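Local structure of arsenate Reductase (Corynebacterium glutamicum, 3T38) at residues S95-A98 with S99-S103; H104-G107 with S108-V112. The protein acts as a thioredoxin-dependent arsenate reductase, turning arsenate into arsenite on a low-molecular-weight tyrosine phosphatase fold. All blocks are in the same frame, centred on the assembly; numbering follows the deposited sequence.

Strand 83-88 runs into helix 94-106, and strand 111-116 follows, completing a beta-alpha-beta unit of the parallel sheet. Contact 1 lies within the helix, where the carbonyls of 95-98 accept the backbone N-H groups of the next turn, in 99-103; it closes no loop of its own. Contact 2 comes directly afterwards: 104-107 ends the helix, and 108-112 reverses the chain and enters the strand at the edge of the sheet within this chain. The two contacts stand in series, neither nested nor crossed, with centres about 10 Å apart. The returning chain joins them, since Val112 packs on Ser99, Leu102 and Ser103, and Val110 lies on Leu102.

Contact 1: S95-A98 with S99-S103; sequences SQIA and SALLS
Ser95 O accepts the backbone N of Ser99 at 3.0 Å in the first alpha-helical i to i+4 bond of this pair of turns on helix 94-106, the helix of a beta-alpha-beta unit. Ser95 OG instead turns back to Asn91, in the loop after Cys88, part of a CX5R pattern that matches the phosphatase P-loop. Gln96 O takes Ala100 N at 3.0 Å. The buried side-chain amide of Gln96 is held at NE2 by Asn91 O, while OE1 receives a weak, long bond from a water. That same water lies 2.8 Å from Ser99 OG, which the torsion puts trans to its own backbone N (chi1 171°); the water thus loosely bridges Gln96 and Ser99, three residues apart. Ile97 O accepts Leu101 N, and the two side chains run side by side, with Ile97 CG2 3.6 Å from Leu101 CD1. Ile194 and Ile197 of helix 190-211 pack on Ile97. Ala98 turns its methyl group to Phe86 and Ile201, between sheet and helix, and its O receives Leu102 N at 3.0 Å, with a nearly straight N-H...O angle of 167°.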
ATOM      1  N   SER A  95      -4.547  -6.285  16.472  1.00 26.05           N
ATOM      2  CA  SER A  95      -5.140  -4.951  16.186  1.00 25.21           C
ATOM      3  C   SER A  95      -6.647  -4.997  15.956  1.00 24.39           C
ATOM      4  O   SER A  95      -7.352  -4.018  16.194  1.00 26.25           O
ATOM      5  CB  SER A  95      -4.430  -4.213  15.034  1.00 23.16           C
ATOM      6  OG  SER A  95      -4.366  -4.979  13.831  1.00 25.01           O
ATOM      7  N   GLN A  96      -7.133  -6.113  15.478  1.00 23.51           N
ATOM      8  CA  GLN A  96      -8.565  -6.290  15.241  1.00 25.12           C
ATOM      9  C   GLN A  96      -9.324  -6.493  16.541  1.00 26.12           C
ATOM     10  O   GLN A  96     -10.429  -5.969  16.702  1.00 28.44           O
ATOM     11  CB  GLN A  96      -8.818  -7.478  14.292  1.00 24.41           C
ATOM     12  CG  GLN A  96      -8.186  -7.312  12.895  1.00 23.55           C
ATOM     13  CD  GLN A  96      -9.048  -6.455  11.955  1.00 26.36           C
ATOM     14  OE1 GLN A  96     -10.018  -5.824  12.383  1.00 31.51           O
ATOM     15  NE2 GLN A  96      -8.708  -6.445  10.654  1.00 24.73           N
ATOM     16  N   ILE A  97      -8.735  -7.265  17.440  1.00 25.86           N
ATOM     17  CA  ILE A  97      -9.221  -7.447  18.783  1.00 26.65           C
ATOM     18  C   ILE A  97      -9.254  -6.120  19.498  1.00 27.19           C
ATOM     19  O   ILE A  97     -10.299  -5.771  20.084  1.00 29.72           O
ATOM     20  CB  ILE A  97      -8.303  -8.404  19.605  1.00 26.94           C
ATOM     21  CG1 ILE A  97      -8.252  -9.772  18.933  1.00 22.61           C
ATOM     22  CG2 ILE A  97      -8.789  -8.466  21.098  1.00 24.70           C
ATOM     23  CD1 ILE A  97      -7.143 -10.695  19.514  1.00 26.00           C
ATOM     24  N   ALA A  98      -8.137  -5.379  19.462  1.00 25.47           N
ATOM     25  CA  ALA A  98      -8.064  -4.150  20.207  1.00 25.72           C
ATOM     26  C   ALA A  98      -9.098  -3.168  19.662  1.00 26.59           C
ATOM     27  O   ALA A  98      -9.804  -2.480  20.411  1.00 26.82           O
ATOM     28  CB  ALA A  98      -6.686  -3.544  20.135  1.00 24.58           C
ATOM     29  N   SER A  99      -9.177  -3.094  18.337  1.00 25.88           N
ATOM     30  CA  SER A  99     -10.062  -2.144  17.722  1.00 26.79           C
ATOM     31  C   SER A  99     -11.523  -2.438  18.050  1.00 26.79           C
ATOM     32  O   SER A  99     -12.308  -1.496  18.289  1.00 27.98           O
ATOM     33  CB  SER A  99      -9.863  -2.151  16.175  1.00 27.45           C
ATOM     34  OG  SER A  99     -10.882  -1.366  15.537  1.00 30.52           O
ATOM     35  N   ALA A 100     -11.903  -3.722  18.013  1.00 25.81           N
ATOM     36  CA  ALA A 100     -13.301  -4.094  18.228  1.00 26.44           C
ATOM     37  C   ALA A 100     -13.699  -3.939  19.695  1.00 25.95           C
ATOM     38  O   ALA A 100     -14.839  -3.599  19.986  1.00 27.80           O
ATOM     39  CB  ALA A 100     -13.619  -5.541  17.680  1.00 25.41           C
ATOM     40  N   LEU A 101     -12.750  -4.139  20.609  1.00 25.86           N
ATOM     41  CA  LEU A 101     -13.038  -4.012  22.043  1.00 26.02           C
ATOM     42  C   LEU A 101     -13.252  -2.509  22.308  1.00 26.86           C
ATOM     43  O   LEU A 101     -14.245  -2.095  22.918  1.00 29.22           O
ATOM     44  CB  LEU A 101     -11.933  -4.688  22.899  1.00 24.71           C
ATOM     45  CG  LEU A 101     -11.906  -6.252  22.957  1.00 26.73           C
ATOM     46  CD1 LEU A 101     -10.698  -6.926  23.705  1.00 24.58           C
ATOM     47  CD2 LEU A 101     -13.171  -6.776  23.657  1.00 24.75           C
ATOM     48  N   LEU A 102     -12.390  -1.663  21.777  1.00 25.46           N
ATOM     49  CA  LEU A 102     -12.599  -0.219  22.044  1.00 26.37           C
ATOM     50  C   LEU A 102     -13.912   0.301  21.457  1.00 26.28           C
ATOM     51  O   LEU A 102     -14.628   1.040  22.119  1.00 28.58           O
ATOM     52  CB  LEU A 102     -11.354   0.638  21.632  1.00 24.06           C
ATOM     53  CG  LEU A 102     -11.399   2.155  21.843  1.00 26.20           C
ATOM     54  CD1 LEU A 102     -11.696   2.518  23.294  1.00 23.08           C
ATOM     55  CD2 LEU A 102     -10.094   2.831  21.398  1.00 22.63           C
ATOM     56  N   SER A 103     -14.265  -0.094  20.245  1.00 25.69           N
ATOM     57  CA  SER A 103     -15.562   0.334  19.687  1.00 26.66           C
ATOM     58  C   SER A 103     -16.713  -0.142  20.525  1.00 27.94           C
ATOM     59  O   SER A 103     -17.701   0.565  20.687  1.00 28.70           O
ATOM     60  CB  SER A 103     -15.750  -0.104  18.208  1.00 26.18           C
ATOM     61  OG  SER A 103     -14.612   0.330  17.437  1.00 28.47           O
TER
HETATM   62  O   HOH W   1     -10.597  -2.450  13.009  1.00 18.77           O

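Contact 2: H104-G107 with S108-V112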
ATOM      1  N   HIS A 104     -16.569  -1.353  21.057  1.00 28.63           N
ATOM      2  CA  HIS A 104     -17.584  -2.002  21.867  1.00 31.11           C
ATOM      3  C   HIS A 104     -17.817  -1.241  23.209  1.00 32.69           C
ATOM      4  O   HIS A 104     -18.980  -1.033  23.593  1.00 34.84           O
ATOM      5  CB  HIS A 104     -17.175  -3.457  22.080  1.00 31.27           C
ATOM      6  CG  HIS A 104     -17.887  -4.158  23.188  1.00 35.43           C
ATOM      7  ND1 HIS A 104     -19.103  -4.788  23.015  1.00 38.99           N
ATOM      8  CD2 HIS A 104     -17.511  -4.411  24.469  1.00 38.98           C
ATOM      9  CE1 HIS A 104     -19.474  -5.351  24.155  1.00 41.30           C
ATOM     10  NE2 HIS A 104     -18.518  -5.149  25.050  1.00 38.67           N
ATOM     11  N   TYR A 105     -16.750  -0.800  23.895  1.00 31.63           N
ATOM     12  CA  TYR A 105     -16.927   0.050  25.112  1.00 31.69           C
ATOM     13  C   TYR A 105     -17.350   1.440  24.741  1.00 31.86           C
ATOM     14  O   TYR A 105     -18.175   1.980  25.361  1.00 33.78           O
ATOM     15  CB  TYR A 105     -15.654   0.081  25.998  1.00 31.27           C
ATOM     16  CG  TYR A 105     -15.230  -1.324  26.457  1.00 28.12           C
ATOM     17  CD1 TYR A 105     -16.108  -2.122  27.117  1.00 27.79           C
ATOM     18  CD2 TYR A 105     -13.979  -1.827  26.202  1.00 28.84           C
ATOM     19  CE1 TYR A 105     -15.776  -3.393  27.520  1.00 31.88           C
ATOM     20  CE2 TYR A 105     -13.626  -3.151  26.567  1.00 25.17           C
ATOM     21  CZ  TYR A 105     -14.533  -3.915  27.241  1.00 28.38           C
ATOM     22  OH  TYR A 105     -14.269  -5.228  27.686  1.00 29.68           O
ATOM     23  N   ALA A 106     -16.796   2.013  23.688  1.00 32.19           N
ATOM     24  CA  ALA A 106     -16.898   3.475  23.446  1.00 32.06           C
ATOM     25  C   ALA A 106     -18.022   3.872  22.488  1.00 33.77           C
ATOM     26  O   ALA A 106     -18.540   4.959  22.574  1.00 34.68           O
ATOM     27  CB  ALA A 106     -15.503   4.030  22.943  1.00 29.51           C
ATOM     28  N   GLY A 107     -18.400   2.985  21.565  1.00 35.61           N
ATOM     29  CA  GLY A 107     -19.423   3.297  20.554  1.00 36.88           C
ATOM     30  C   GLY A 107     -18.996   4.487  19.702  1.00 38.37           C
ATOM     31  O   GLY A 107     -17.864   4.572  19.285  1.00 36.10           O
ATOM     32  N   SER A 108     -19.931   5.414  19.475  1.00 41.72           N
ATOM     33  CA  SER A 108     -19.759   6.680  18.740  1.00 42.90           C
ATOM     34  C   SER A 108     -18.823   7.708  19.333  1.00 42.03           C
ATOM     35  O   SER A 108     -18.495   8.697  18.663  1.00 41.56           O
ATOM     36  CB  SER A 108     -21.117   7.393  18.739  1.00 46.55           C
ATOM     37  OG  SER A 108     -21.932   6.842  17.755  1.00 50.79           O
ATOM     38  N   SER A 109     -18.473   7.542  20.616  1.00 42.13           N
ATOM     39  CA  SER A 109     -17.526   8.450  21.304  1.00 41.16           C
ATOM     40  C   SER A 109     -16.107   8.428  20.779  1.00 38.30           C
ATOM     41  O   SER A 109     -15.367   9.339  21.085  1.00 37.77           O
ATOM     42  CB  SER A 109     -17.472   8.181  22.796  1.00 40.96           C
ATOM     43  OG  SER A 109     -18.766   8.082  23.274  1.00 47.54           O
ATOM     44  N   VAL A 110     -15.700   7.383  20.039  1.00 36.67           N
ATOM     45  CA  VAL A 110     -14.417   7.441  19.340  1.00 34.70           C
ATOM     46  C   VAL A 110     -14.547   6.886  17.891  1.00 34.36           C
ATOM     47  O   VAL A 110     -15.516   6.148  17.571  1.00 35.29           O
ATOM     48  CB  VAL A 110     -13.199   6.824  20.179  1.00 34.95           C
ATOM     49  CG1 VAL A 110     -13.168   7.367  21.623  1.00 36.75           C
ATOM     50  CG2 VAL A 110     -13.282   5.392  20.283  1.00 36.13           C
ATOM     51  N   GLU A 111     -13.643   7.300  17.005  1.00 31.03           N
ATOM     52  CA  GLU A 111     -13.449   6.620  15.750  1.00 30.92           C
ATOM     53  C   GLU A 111     -12.248   5.682  15.870  1.00 26.80           C
ATOM     54  O   GLU A 111     -11.173   6.120  16.157  1.00 26.79           O
ATOM     55  CB  GLU A 111     -13.280   7.608  14.591  1.00 31.62           C
ATOM     56  CG  GLU A 111     -14.460   8.571  14.517  1.00 40.51           C
ATOM     57  CD  GLU A 111     -14.828   8.941  13.078  1.00 49.50           C
ATOM     58  OE1 GLU A 111     -15.016   8.001  12.259  1.00 53.05           O
ATOM     59  OE2 GLU A 111     -14.909  10.160  12.781  1.00 49.39           O
ATOM     60  N   VAL A 112     -12.436   4.388  15.662  1.00 26.45           N
ATOM     61  CA  VAL A 112     -11.314   3.457  15.890  1.00 24.31           C
ATOM     62  C   VAL A 112     -10.913   2.845  14.554  1.00 24.67           C
ATOM     63  O   VAL A 112     -11.776   2.455  13.798  1.00 25.20           O
ATOM     64  CB  VAL A 112     -11.692   2.343  16.893  1.00 24.76           C
ATOM     65  CG1 VAL A 112     -10.380   1.616  17.429  1.00 23.13           C
ATOM     66  CG2 VAL A 112     -12.483   2.916  18.126  1.00 24.49           C
TER
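The carbonyl plane of Ala106 has the backbone N of Ser109 above it, 44° out of plane and 3.2 Å from Ala106 O. Beside it in the chain, the rings of His104 and Tyr105 meet: His104 CD2 lies 3.6 Å over one face of the tyrosine, displaced toward its rim. The bond from Ser109 N to Ala106 O closes a four-residue turn, 106-109, whose inner pair, Gly107 and Ser108, has the angles of a type II' beta turn. Glycine suits the positive phi by which the chain leaves the helix. Ser109 OG sits beside its own backbone N (chi1 -47°), and from there it adds a weak bond of 3.2 Å to Ala106 O, so that one residue approaches the same oxygen twice. Past the turn, Val110 brings CG2, the branch tucked between backbone N and carbonyl carbon, to 3.7 Å from Ala106 CB. Trp205 of helix 190-211 also packs on Ala106, and Tyr105 OH bonds Asp198 of that helix, while Glu111 pairs through its backbone with Pro82 and Val84 as the chain joins strand 83-88 in the parallel sheet.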